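Long-range contacts in acetyltransferase, GNAT family protein (Mycobacterium smegmatis, PDB 6C37), which binds coenzyme A and probably transfers acetyl groups to the N-terminal alanine of proteins, as a RimJ-type member of the GNAT family: residues G10-P15 with G204-C209; I122-L127 with L158-F163; G130-F135 with S195-L200. One frame throughout, in Å; residues are numbered along the deposited sequence.

Contact 1 of 3, residues G10-P15 with G204-C209; sequences GPLRVP and GRAEWC
The indole of W208 meets L12 obliquely, with CE3 of W208 3.8 Å from CD2 of L12. The two side chains run alongside each other in the same direction. One water sits at the edge of the indole, in its plane. It also bridges the backbones, donating to O of P11 and accepting from N of C209. A second water lies at the edge of the R13 guanidinium, in plane. It takes a weak bond from NE of R13 and donates to O of W208.

R13 and E207 form an antiparallel hydrogen-bonded pair. N of R13 donates to O of E207 at 2.9 Å, and N of E207 donates to O of R13 at 2.7 Å. The strand at 207-208 is short and weakly bonded. It adds the C-terminal end of the chain to the edge of the GNAT sheet beside strand 9-14, whose other neighbour is strand 17-23.

The side chains of R13 and E207 leave the sheet on the same face. With CG opposite the backbone N (chi1 175°) and chi2 also extended, CD of R13 lies 3.4 Å from OE1 of E207. The bend at chi3 then sets the direction of NE, which stays 4.6 Å from OE1 of E207. The guanidinium and carboxylate planes stand 85° apart. C209 packs its CB against CG of P11. Deeper in, CB of A206 meets CD1 of L12 and CG1 of V14. A206 and L12 also touch helix 196-202, and L12 and V14 touch helix 122-135. The R205 side chain starts away from segment 10-15, and its NH1 makes a salt bridge to the bound CoA disulfide.

Two straight backbone bonds therefore do most of the polar work. The opposite charges of R13 and E207 can add attraction at longer range, but they form no salt bridge.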
ATOM      1  N   GLY A  10      12.906   4.210   0.552  1.00 20.53           N
ATOM      2  CA  GLY A  10      13.526   3.508   1.651  1.00 26.90           C
ATOM      3  C   GLY A  10      15.033   3.649   1.630  1.00 28.41           C
ATOM      4  O   GLY A  10      15.575   4.606   1.070  1.00 31.34           O
ATOM      5  N   PRO A  11      15.748   2.699   2.259  1.00 30.70           N
ATOM      6  CA  PRO A  11      15.181   1.579   3.015  1.00 29.08           C
ATOM      7  C   PRO A  11      15.030   1.901   4.497  1.00 24.77           C
ATOM      8  O   PRO A  11      15.504   2.933   4.971  1.00 25.90           O
ATOM      9  CB  PRO A  11      16.213   0.476   2.800  1.00 28.89           C
ATOM     10  CG  PRO A  11      17.513   1.230   2.803  1.00 35.45           C
ATOM     11  CD  PRO A  11      17.221   2.628   2.241  1.00 35.05           C
ATOM     12  N   LEU A  12      14.358   1.004   5.217  1.00 23.62           N
ATOM     13  CA  LEU A  12      14.206   1.050   6.664  1.00 19.68           C
ATOM     14  C   LEU A  12      14.288  -0.376   7.187  1.00 23.91           C
ATOM     15  O   LEU A  12      13.806  -1.301   6.527  1.00 26.75           O
ATOM     16  CB  LEU A  12      12.850   1.636   7.079  1.00 22.95           C
ATOM     17  CG  LEU A  12      12.634   3.081   7.482  1.00 31.57           C
ATOM     18  CD1 LEU A  12      11.162   3.232   7.871  1.00 26.01           C
ATOM     19  CD2 LEU A  12      13.530   3.470   8.635  1.00 24.84           C
ATOM     20  N   ARG A  13      14.875  -0.554   8.366  1.00 26.32           N
ATOM     21  CA  ARG A  13      14.981  -1.875   8.978  1.00 24.65           C
ATOM     22  C   ARG A  13      13.856  -2.073   9.986  1.00 22.39           C
ATOM     23  O   ARG A  13      13.621  -1.215  10.845  1.00 21.43           O
ATOM     24  CB  ARG A  13      16.337  -2.068   9.661  1.00 26.03           C
ATOM     25  CG  ARG A  13      16.446  -3.390  10.417  1.00 25.57           C
ATOM     26  CD  ARG A  13      17.850  -3.656  10.932  1.00 30.33           C
ATOM     27  NE  ARG A  13      18.854  -3.629   9.873  1.00 32.51           N
ATOM     28  CZ  ARG A  13      19.103  -4.641   9.049  1.00 29.39           C
ATOM     29  NH1 ARG A  13      18.406  -5.772   9.147  1.00 31.80           N
ATOM     30  NH2 ARG A  13      20.040  -4.520   8.118  1.00 36.41           N
ATOM     31  N   VAL A  14      13.168  -3.204   9.881  1.00 23.01           N
ATOM     32  CA  VAL A  14      12.159  -3.584  10.862  1.00 22.80           C
ATOM     33  C   VAL A  14      12.568  -4.959  11.374  1.00 21.77           C
ATOM     34  O   VAL A  14      13.526  -5.536  10.839  1.00 20.14           O
ATOM     35  CB  VAL A  14      10.745  -3.581  10.256  1.00 22.58           C
ATOM     36  CG1 VAL A  14      10.334  -2.147   9.879  1.00 22.32           C
ATOM     37  CG2 VAL A  14      10.653  -4.528   9.070  1.00 19.70           C
ATOM     38  N   PRO A  15      11.917  -5.507  12.412  1.00 23.44           N
ATOM     39  CA  PRO A  15      12.351  -6.831  12.906  1.00 23.72           C
ATOM     40  C   PRO A  15      12.415  -7.884  11.818  1.00 27.53           C
ATOM     41  O   PRO A  15      13.303  -8.742  11.847  1.00 26.74           O
ATOM     42  CB  PRO A  15      11.295  -7.174  13.965  1.00 25.36           C
ATOM     43  CG  PRO A  15      10.831  -5.853  14.458  1.00 27.24           C
ATOM     44  CD  PRO A  15      10.876  -4.921  13.277  1.00 23.05           C
ATOM     45  N   GLY A 204      10.308   2.903  18.277  1.00 25.96           N
ATOM     46  CA  GLY A 204      10.913   1.592  18.369  1.00 26.40           C
ATOM     47  C   GLY A 204      10.397   0.573  17.380  1.00 30.19           C
ATOM     48  O   GLY A 204      10.649  -0.621  17.561  1.00 31.49           O
ATOM     49  N   ARG A 205       9.688   0.999  16.330  1.00 26.62           N
ATOM     50  CA  ARG A 205       9.120   0.070  15.358  1.00 26.91           C
ATOM     51  C   ARG A 205       9.978  -0.106  14.113  1.00 25.23           C
ATOM     52  O   ARG A 205       9.661  -0.970  13.282  1.00 26.16           O
ATOM     53  CB  ARG A 205       7.714   0.527  14.945  1.00 23.91           C
ATOM     54  CG  ARG A 205       6.713   0.453  16.086  1.00 27.38           C
ATOM     55  CD  ARG A 205       5.345   0.905  15.621  1.00 28.05           C
ATOM     56  NE  ARG A 205       4.312   0.722  16.640  1.00 27.81           N
ATOM     57  CZ  ARG A 205       3.766  -0.439  16.993  1.00 34.23           C
ATOM     58  NH1 ARG A 205       4.134  -1.588  16.419  1.00 30.78           N
ATOM     59  NH2 ARG A 205       2.828  -0.441  17.928  1.00 40.04           N
ATOM     60  N   ALA A 206      11.045   0.680  13.971  1.00 23.88           N
ATOM     61  CA  ALA A 206      11.972   0.590  12.849  1.00 22.56           C
ATOM     62  C   ALA A 206      13.324   1.135  13.293  1.00 25.15           C
ATOM     63  O   ALA A 206      13.447   1.758  14.352  1.00 26.25           O
ATOM     64  CB  ALA A 206      11.456   1.355  11.619  1.00 25.74           C
ATOM     65  N   GLU A 207      14.342   0.873  12.472  1.00 27.09           N
ATOM     66  CA  GLU A 207      15.676   1.437  12.636  1.00 28.41           C
ATOM     67  C   GLU A 207      16.155   1.996  11.305  1.00 28.34           C
ATOM     68  O   GLU A 207      15.819   1.473  10.242  1.00 28.37           O
ATOM     69  CB  GLU A 207      16.698   0.396  13.118  1.00 30.62           C
ATOM     70  CG  GLU A 207      16.332  -0.318  14.389  1.00 33.91           C
ATOM     71  CD  GLU A 207      17.319  -1.425  14.722  1.00 43.08           C
ATOM     72  OE1 GLU A 207      17.329  -2.464  14.021  1.00 40.96           O
ATOM     73  OE2 GLU A 207      18.091  -1.247  15.683  1.00 50.52           O
ATOM     74  N   TRP A 208      16.953   3.063  11.369  1.00 28.96           N
ATOM     75  CA  TRP A 208      17.597   3.565  10.163  1.00 32.25           C
ATOM     76  C   TRP A 208      18.534   2.503   9.602  1.00 33.40           C
ATOM     77  O   TRP A 208      19.222   1.799  10.347  1.00 37.68           O
ATOM     78  CB  TRP A 208      18.368   4.849  10.453  1.00 30.23           C
ATOM     79  CG  TRP A 208      17.546   5.953  10.995  1.00 32.09           C
ATOM     80  CD1 TRP A 208      17.677   6.542  12.216  1.00 33.54           C
ATOM     81  CD2 TRP A 208      16.462   6.625  10.339  1.00 31.49           C
ATOM     82  NE1 TRP A 208      16.742   7.537  12.366  1.00 34.65           N
ATOM     83  CE2 TRP A 208      15.983   7.609  11.226  1.00 32.68           C
ATOM     84  CE3 TRP A 208      15.851   6.490   9.089  1.00 32.91           C
ATOM     85  CZ2 TRP A 208      14.924   8.454  10.905  1.00 29.30           C
ATOM     86  CZ3 TRP A 208      14.800   7.331   8.773  1.00 31.43           C
ATOM     87  CH2 TRP A 208      14.346   8.299   9.678  1.00 29.21           C
ATOM     88  N   CYS A 209      18.556   2.389   8.283  1.00 34.25           N
ATOM     89  CA  CYS A 209      19.207   1.263   7.634  1.00 40.08           C
ATOM     90  C   CYS A 209      20.380   1.733   6.793  1.00 44.75           C
ATOM     91  O   CYS A 209      20.270   1.838   5.570  1.00 51.47           O
ATOM     92  CB  CYS A 209      18.199   0.480   6.764  1.00 27.33           C
ATOM     93  SG  CYS A 209      18.869  -1.067   6.202  1.00 49.64           S
TER
HETATM   94  O   HOH W   1      17.280   4.542   6.829  1.00 36.80           O
HETATM   95  O   HOH W   2      19.715  -0.929  10.996  1.00 38.78           O

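Contact 2 of 3, residues I122-L127 with L158-F163; sequences IATAAL and LAHVGF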
ATOM      1  N   ILE A 122       6.530  -5.014   8.603  1.00 17.44           N
ATOM      2  CA  ILE A 122       6.778  -4.703   7.192  1.00 15.94           C
ATOM      3  C   ILE A 122       5.767  -3.686   6.685  1.00 17.83           C
ATOM      4  O   ILE A 122       6.145  -2.652   6.127  1.00 19.83           O
ATOM      5  CB  ILE A 122       6.753  -5.977   6.331  1.00 18.85           C
ATOM      6  CG1 ILE A 122       7.929  -6.884   6.689  1.00 18.63           C
ATOM      7  CG2 ILE A 122       6.794  -5.627   4.827  1.00 17.99           C
ATOM      8  CD1 ILE A 122       7.788  -8.305   6.145  1.00 20.03           C
ATOM      9  N   ALA A 123       4.464  -3.970   6.856  1.00 18.32           N
ATOM     10  CA  ALA A 123       3.451  -3.048   6.340  1.00 18.76           C
ATOM     11  C   ALA A 123       3.574  -1.669   6.984  1.00 18.93           C
ATOM     12  O   ALA A 123       3.370  -0.646   6.321  1.00 19.69           O
ATOM     13  CB  ALA A 123       2.051  -3.606   6.574  1.00 16.73           C
ATOM     14  N   THR A 124       3.889  -1.620   8.280  1.00 17.44           N
ATOM     15  CA  THR A 124       4.011  -0.326   8.942  1.00 18.16           C
ATOM     16  C   THR A 124       5.145   0.492   8.337  1.00 20.25           C
ATOM     17  O   THR A 124       4.988   1.689   8.069  1.00 17.87           O
ATOM     18  CB  THR A 124       4.217  -0.514  10.446  1.00 17.68           C
ATOM     19  OG1 THR A 124       3.043  -1.129  11.003  1.00 21.17           O
ATOM     20  CG2 THR A 124       4.392   0.827  11.118  1.00 19.74           C
ATOM     21  N   ALA A 125       6.290  -0.144   8.088  1.00 18.13           N
ATOM     22  CA  ALA A 125       7.388   0.587   7.460  1.00 17.80           C
ATOM     23  C   ALA A 125       7.063   0.976   6.020  1.00 18.62           C
ATOM     24  O   ALA A 125       7.392   2.091   5.588  1.00 18.61           O
ATOM     25  CB  ALA A 125       8.668  -0.242   7.516  1.00 19.65           C
ATOM     26  N   ALA A 126       6.454   0.062   5.255  1.00 18.46           N
ATOM     27  CA  ALA A 126       6.071   0.378   3.882  1.00 20.05           C
ATOM     28  C   ALA A 126       5.133   1.577   3.849  1.00 20.54           C
ATOM     29  O   ALA A 126       5.299   2.485   3.022  1.00 19.33           O
ATOM     30  CB  ALA A 126       5.411  -0.829   3.216  1.00 18.85           C
ATOM     31  N   LEU A 127       4.153   1.605   4.757  1.00 17.57           N
ATOM     32  CA  LEU A 127       3.211   2.718   4.792  1.00 16.55           C
ATOM     33  C   LEU A 127       3.924   4.024   5.133  1.00 17.59           C
ATOM     34  O   LEU A 127       3.696   5.055   4.492  1.00 18.28           O
ATOM     35  CB  LEU A 127       2.097   2.430   5.804  1.00 16.44           C
ATOM     36  CG  LEU A 127       1.004   3.493   5.951  1.00 18.87           C
ATOM     37  CD1 LEU A 127       0.386   3.818   4.589  1.00 18.30           C
ATOM     38  CD2 LEU A 127      -0.077   3.005   6.917  1.00 17.39           C
ATOM     39  N   LEU A 158      -2.365   1.509  10.268  1.00 19.01           N
ATOM     40  CA  LEU A 158      -2.703   2.908  10.039  1.00 18.95           C
ATOM     41  C   LEU A 158      -2.518   3.731  11.311  1.00 21.46           C
ATOM     42  O   LEU A 158      -2.002   4.849  11.261  1.00 19.47           O
ATOM     43  CB  LEU A 158      -4.133   3.007   9.498  1.00 18.62           C
ATOM     44  CG  LEU A 158      -4.357   2.405   8.101  1.00 21.36           C
ATOM     45  CD1 LEU A 158      -5.843   2.116   7.838  1.00 19.27           C
ATOM     46  CD2 LEU A 158      -3.817   3.318   7.008  1.00 19.38           C
ATOM     47  N   ALA A 159      -2.894   3.170  12.466  1.00 19.30           N
ATOM     48  CA  ALA A 159      -2.689   3.853  13.741  1.00 21.35           C
ATOM     49  C   ALA A 159      -1.203   4.073  14.032  1.00 21.38           C
ATOM     50  O   ALA A 159      -0.818   5.134  14.541  1.00 22.64           O
ATOM     51  CB  ALA A 159      -3.347   3.057  14.869  1.00 24.38           C
ATOM     52  N   HIS A 160      -0.348   3.099  13.687  1.00 21.66           N
ATOM     53  CA  HIS A 160       1.093   3.251  13.920  1.00 24.07           C
ATOM     54  C   HIS A 160       1.654   4.506  13.260  1.00 28.19           C
ATOM     55  O   HIS A 160       2.583   5.128  13.788  1.00 24.89           O
ATOM     56  CB  HIS A 160       1.874   2.050  13.383  1.00 24.55           C
ATOM     57  CG  HIS A 160       1.609   0.766  14.095  1.00 26.61           C
ATOM     58  ND1 HIS A 160       2.007  -0.452  13.583  1.00 26.08           N
ATOM     59  CD2 HIS A 160       0.995   0.503  15.272  1.00 22.54           C
ATOM     60  CE1 HIS A 160       1.640  -1.412  14.414  1.00 27.54           C
ATOM     61  NE2 HIS A 160       1.019  -0.861  15.443  1.00 27.11           N
ATOM     62  N   VAL A 161       1.150   4.853  12.067  1.00 21.39           N
ATOM     63  CA  VAL A 161       1.703   5.969  11.291  1.00 24.56           C
ATOM     64  C   VAL A 161       0.990   7.282  11.600  1.00 25.96           C
ATOM     65  O   VAL A 161       1.474   8.357  11.206  1.00 26.28           O
ATOM     66  CB  VAL A 161       1.660   5.573   9.796  1.00 21.51           C
ATOM     67  CG1 VAL A 161       2.297   6.615   8.892  1.00 28.21           C
ATOM     68  CG2 VAL A 161       2.377   4.246   9.596  1.00 24.74           C
ATOM     69  N   GLY A 162      -0.120   7.238  12.321  1.00 23.70           N
ATOM     70  CA  GLY A 162      -0.777   8.444  12.769  1.00 24.41           C
ATOM     71  C   GLY A 162      -2.014   8.854  12.006  1.00 22.32           C
ATOM     72  O   GLY A 162      -2.432  10.011  12.143  1.00 22.46           O
ATOM     73  N   PHE A 163      -2.606   7.961  11.207  1.00 21.86           N
ATOM     74  CA  PHE A 163      -3.839   8.293  10.496  1.00 20.33           C
ATOM     75  C   PHE A 163      -4.974   8.583  11.479  1.00 20.04           C
ATOM     76  O   PHE A 163      -5.080   7.944  12.530  1.00 21.54           O
ATOM     77  CB  PHE A 163      -4.236   7.143   9.564  1.00 19.23           C
ATOM     78  CG  PHE A 163      -3.482   7.136   8.258  1.00 19.20           C
ATOM     79  CD1 PHE A 163      -2.236   6.538   8.160  1.00 17.79           C
ATOM     80  CD2 PHE A 163      -4.019   7.741   7.121  1.00 19.86           C
ATOM     81  CE1 PHE A 163      -1.531   6.551   6.958  1.00 18.55           C
ATOM     82  CE2 PHE A 163      -3.319   7.739   5.907  1.00 20.22           C
ATOM     83  CZ  PHE A 163      -2.081   7.150   5.827  1.00 21.35           C
TER
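Between segments 122-127 and 158-163 the nearest CA atoms are those of T124 and H160, 6.8 Å apart, and helix 152-161 closes in a Schellman motif at G162. In the GNAT fold helix 122-135 follows the pyrophosphate-binding loop, and its N-terminal turn faces the cofactor. The backbone N of A123 and OG1 of T124 both hydrogen-bond to the bound CoA disulfide.

T124 and H160 cross at about a right angle. ND1 of H160 donates to OG1 of T124 at 2.9 Å, and that oxygen lies close to the imidazole plane. T124 turns OG1 back beside its own backbone N (chi1 -64°). This leaves CG2 of T124 opposite the backbone N, where it packs 3.6 Å from CB of H160. The bond from H160 probably helps to hold the hydroxyl in place for the cofactor.

The apolar half gathers round L127. Its CG is anti to the backbone N (chi1 -179°), which carries the branch across to the second helix. CD2 of L127 touches CD2 of L158 and CG2 of V161. It also meets the F163 ring obliquely, at CE1. That ring is packed on one face by CD2 of L158, 3.8 Å above its plane and displaced from the centre toward the ring's rim.

Contact 3 of 3, residues G130-F135 with S195-L200; sequences GLDHCF and SAAHRL
The carboxylate of D132 spans the first two N-H groups of helix 196-202, one to each oxygen. OD1 accepts from N of A196 at 2.7 Å through its syn lone pair. OD2 accepts from N of A197 at 3.0 Å, also on the syn side but 15° out of the carboxylate plane. D132 keeps CG beside its own backbone N (chi1 -72°), and this aims the group across the gap between the helices. CB of S195 lies 3.4 Å from OD2 of D132, while the methyls of A196 and A197 flank the two oxygens.

L131 comes in beside D132. Its CD2 packs on CB of A196 at 4.2 Å, and V161 of helix 152-161 touches both residues. S195 is the N-cap of its helix, with OG accepting from N of H198. The two short helix segments run nearly antiparallel, at 150°, with axes 9.8 Å apart.

S195, the residue just before the helix, therefore caps it, and D132 of helix 122-135 takes two more N-H groups of its first turn. The negative carboxylate faces the positive end of the helix dipole, which probably stabilises the carboxylate and may lower the pKa of D132.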
ATOM      1  N   GLY A 130       6.102   5.115   2.233  1.00 19.53           N
ATOM      2  CA  GLY A 130       5.235   5.542   1.147  1.00 18.69           C
ATOM      3  C   GLY A 130       4.590   6.891   1.424  1.00 19.99           C
ATOM      4  O   GLY A 130       4.510   7.751   0.537  1.00 19.73           O
ATOM      5  N   LEU A 131       4.142   7.096   2.662  1.00 17.00           N
ATOM      6  CA  LEU A 131       3.565   8.379   3.054  1.00 17.04           C
ATOM      7  C   LEU A 131       4.587   9.502   2.911  1.00 20.34           C
ATOM      8  O   LEU A 131       4.288  10.555   2.338  1.00 19.25           O
ATOM      9  CB  LEU A 131       3.053   8.302   4.492  1.00 18.47           C
ATOM     10  CG  LEU A 131       2.350   9.537   5.051  1.00 24.73           C
ATOM     11  CD1 LEU A 131       1.100   9.850   4.240  1.00 23.24           C
ATOM     12  CD2 LEU A 131       1.999   9.291   6.517  1.00 25.35           C
ATOM     13  N   ASP A 132       5.800   9.297   3.442  1.00 20.70           N
ATOM     14  CA  ASP A 132       6.848  10.307   3.306  1.00 19.77           C
ATOM     15  C   ASP A 132       7.107  10.645   1.845  1.00 19.76           C
ATOM     16  O   ASP A 132       7.320  11.814   1.501  1.00 20.72           O
ATOM     17  CB  ASP A 132       8.144   9.819   3.957  1.00 21.58           C
ATOM     18  CG  ASP A 132       8.075   9.819   5.457  1.00 22.00           C
ATOM     19  OD1 ASP A 132       7.249  10.563   6.028  1.00 22.89           O
ATOM     20  OD2 ASP A 132       8.862   9.072   6.084  1.00 22.42           O
ATOM     21  N   HIS A 133       7.118   9.629   0.978  1.00 18.22           N
ATOM     22  CA  HIS A 133       7.316   9.856  -0.447  1.00 18.05           C
ATOM     23  C   HIS A 133       6.183  10.693  -1.024  1.00 21.48           C
ATOM     24  O   HIS A 133       6.420  11.602  -1.823  1.00 18.99           O
ATOM     25  CB  HIS A 133       7.415   8.517  -1.175  1.00 22.23           C
ATOM     26  CG  HIS A 133       7.841   8.633  -2.602  1.00 20.15           C
ATOM     27  ND1 HIS A 133       9.126   8.981  -2.967  1.00 23.40           N
ATOM     28  CD2 HIS A 133       7.161   8.434  -3.754  1.00 20.89           C
ATOM     29  CE1 HIS A 133       9.214   8.995  -4.285  1.00 24.18           C
ATOM     30  NE2 HIS A 133       8.038   8.661  -4.786  1.00 24.12           N
ATOM     31  N   CYS A 134       4.943  10.410  -0.617  1.00 19.14           N
ATOM     32  CA  CYS A 134       3.807  11.202  -1.097  1.00 18.60           C
ATOM     33  C   CYS A 134       3.940  12.673  -0.718  1.00 20.85           C
ATOM     34  O   CYS A 134       3.640  13.559  -1.529  1.00 20.92           O
ATOM     35  CB  CYS A 134       2.502  10.647  -0.524  1.00 17.34           C
ATOM     36  SG  CYS A 134       1.958   9.089  -1.226  1.00 19.85           S
ATOM     37  N   PHE A 135       4.357  12.953   0.518  1.00 19.81           N
ATOM     38  CA  PHE A 135       4.401  14.313   1.041  1.00 20.75           C
ATOM     39  C   PHE A 135       5.669  15.057   0.641  1.00 22.50           C
ATOM     40  O   PHE A 135       5.774  16.258   0.907  1.00 24.51           O
ATOM     41  CB  PHE A 135       4.282  14.304   2.562  1.00 18.03           C
ATOM     42  CG  PHE A 135       2.897  13.939   3.069  1.00 18.65           C
ATOM     43  CD1 PHE A 135       1.796  13.983   2.214  1.00 20.75           C
ATOM     44  CD2 PHE A 135       2.701  13.565   4.392  1.00 22.53           C
ATOM     45  CE1 PHE A 135       0.517  13.655   2.681  1.00 21.60           C
ATOM     46  CE2 PHE A 135       1.428  13.243   4.875  1.00 23.69           C
ATOM     47  CZ  PHE A 135       0.336  13.281   4.013  1.00 19.06           C
ATOM     48  N   SER A 195       9.286  13.135   9.801  1.00 29.64           N
ATOM     49  CA  SER A 195       8.799  12.185   8.810  1.00 25.91           C
ATOM     50  C   SER A 195       8.150  10.994   9.505  1.00 25.77           C
ATOM     51  O   SER A 195       8.388  10.719  10.687  1.00 25.70           O
ATOM     52  CB  SER A 195       9.932  11.709   7.896  1.00 26.94           C
ATOM     53  OG  SER A 195      10.847  10.888   8.600  1.00 27.94           O
ATOM     54  N   ALA A 196       7.298  10.290   8.758  1.00 24.00           N
ATOM     55  CA  ALA A 196       6.697   9.076   9.300  1.00 24.27           C
ATOM     56  C   ALA A 196       7.764   8.040   9.645  1.00 21.90           C
ATOM     57  O   ALA A 196       7.639   7.326  10.642  1.00 23.36           O
ATOM     58  CB  ALA A 196       5.668   8.504   8.321  1.00 21.55           C
ATOM     59  N   ALA A 197       8.827   7.950   8.840  1.00 23.03           N
ATOM     60  CA  ALA A 197       9.929   7.050   9.183  1.00 22.53           C
ATOM     61  C   ALA A 197      10.554   7.427  10.522  1.00 24.12           C
ATOM     62  O   ALA A 197      10.798   6.565  11.380  1.00 21.92           O
ATOM     63  CB  ALA A 197      10.981   7.075   8.076  1.00 23.41           C
ATOM     64  N   HIS A 198      10.826   8.719  10.712  1.00 26.06           N
ATOM     65  CA  HIS A 198      11.365   9.206  11.980  1.00 25.43           C
ATOM     66  C   HIS A 198      10.452   8.848  13.147  1.00 24.88           C
ATOM     67  O   HIS A 198      10.924   8.440  14.217  1.00 29.47           O
ATOM     68  CB  HIS A 198      11.573  10.721  11.881  1.00 30.04           C
ATOM     69  CG  HIS A 198      12.416  11.300  12.972  1.00 36.49           C
ATOM     70  ND1 HIS A 198      11.941  11.508  14.249  1.00 39.65           N
ATOM     71  CD2 HIS A 198      13.705  11.718  12.974  1.00 37.20           C
ATOM     72  CE1 HIS A 198      12.903  12.025  14.994  1.00 36.12           C
ATOM     73  NE2 HIS A 198      13.983  12.161  14.245  1.00 39.95           N
ATOM     74  N   ARG A 199       9.138   8.999  12.959  1.00 26.39           N
ATOM     75  CA  ARG A 199       8.177   8.619  13.990  1.00 28.05           C
ATOM     76  C   ARG A 199       8.279   7.130  14.331  1.00 26.16           C
ATOM     77  O   ARG A 199       8.239   6.753  15.509  1.00 27.44           O
ATOM     78  CB  ARG A 199       6.763   8.996  13.526  1.00 25.29           C
ATOM     79  CG  ARG A 199       5.624   8.420  14.339  1.00 29.73           C
ATOM     80  CD  ARG A 199       4.284   8.724  13.660  1.00 39.22           C
ATOM     81  NE  ARG A 199       3.147   8.167  14.389  1.00 39.36           N
ATOM     82  CZ  ARG A 199       2.292   8.886  15.113  1.00 39.95           C
ATOM     83  NH1 ARG A 199       2.426  10.207  15.197  1.00 39.94           N
ATOM     84  NH2 ARG A 199       1.286   8.285  15.739  1.00 35.97           N
ATOM     85  N   LEU A 200       8.417   6.269  13.314  1.00 24.77           N
ATOM     86  CA  LEU A 200       8.564   4.831  13.559  1.00 24.15           C
ATOM     87  C   LEU A 200       9.827   4.528  14.352  1.00 27.58           C
ATOM     88  O   LEU A 200       9.806   3.720  15.289  1.00 26.88           O
ATOM     89  CB  LEU A 200       8.605   4.059  12.244  1.00 25.04           C
ATOM     90  CG  LEU A 200       7.325   3.883  11.450  1.00 24.16           C
ATOM     91  CD1 LEU A 200       7.550   2.751  10.425  1.00 20.56           C
ATOM     92  CD2 LEU A 200       6.183   3.582  12.394  1.00 25.21           C
TER

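How the contacts relate
Contacts 2 and 3 are buried and share helix 122-135, its N-terminal part in one and its C-terminal part in the other. Contact 1 is only partly buried and lies at the sheet edge, farther from the chain centre. Its bonds are mainly backbone to backbone, with two waters bridging the strands. Contact 2 joins a side-chain bond near the cofactor to an apolar cluster, whereas contact 3 rests on a carboxylate at a helix end, away from the ligand. The three touch one another. V14 packs on A125, R205 lies beside H160, the indole of W208 meets helix 196-202, and R199 probably hydrogen-bonds to O of H160.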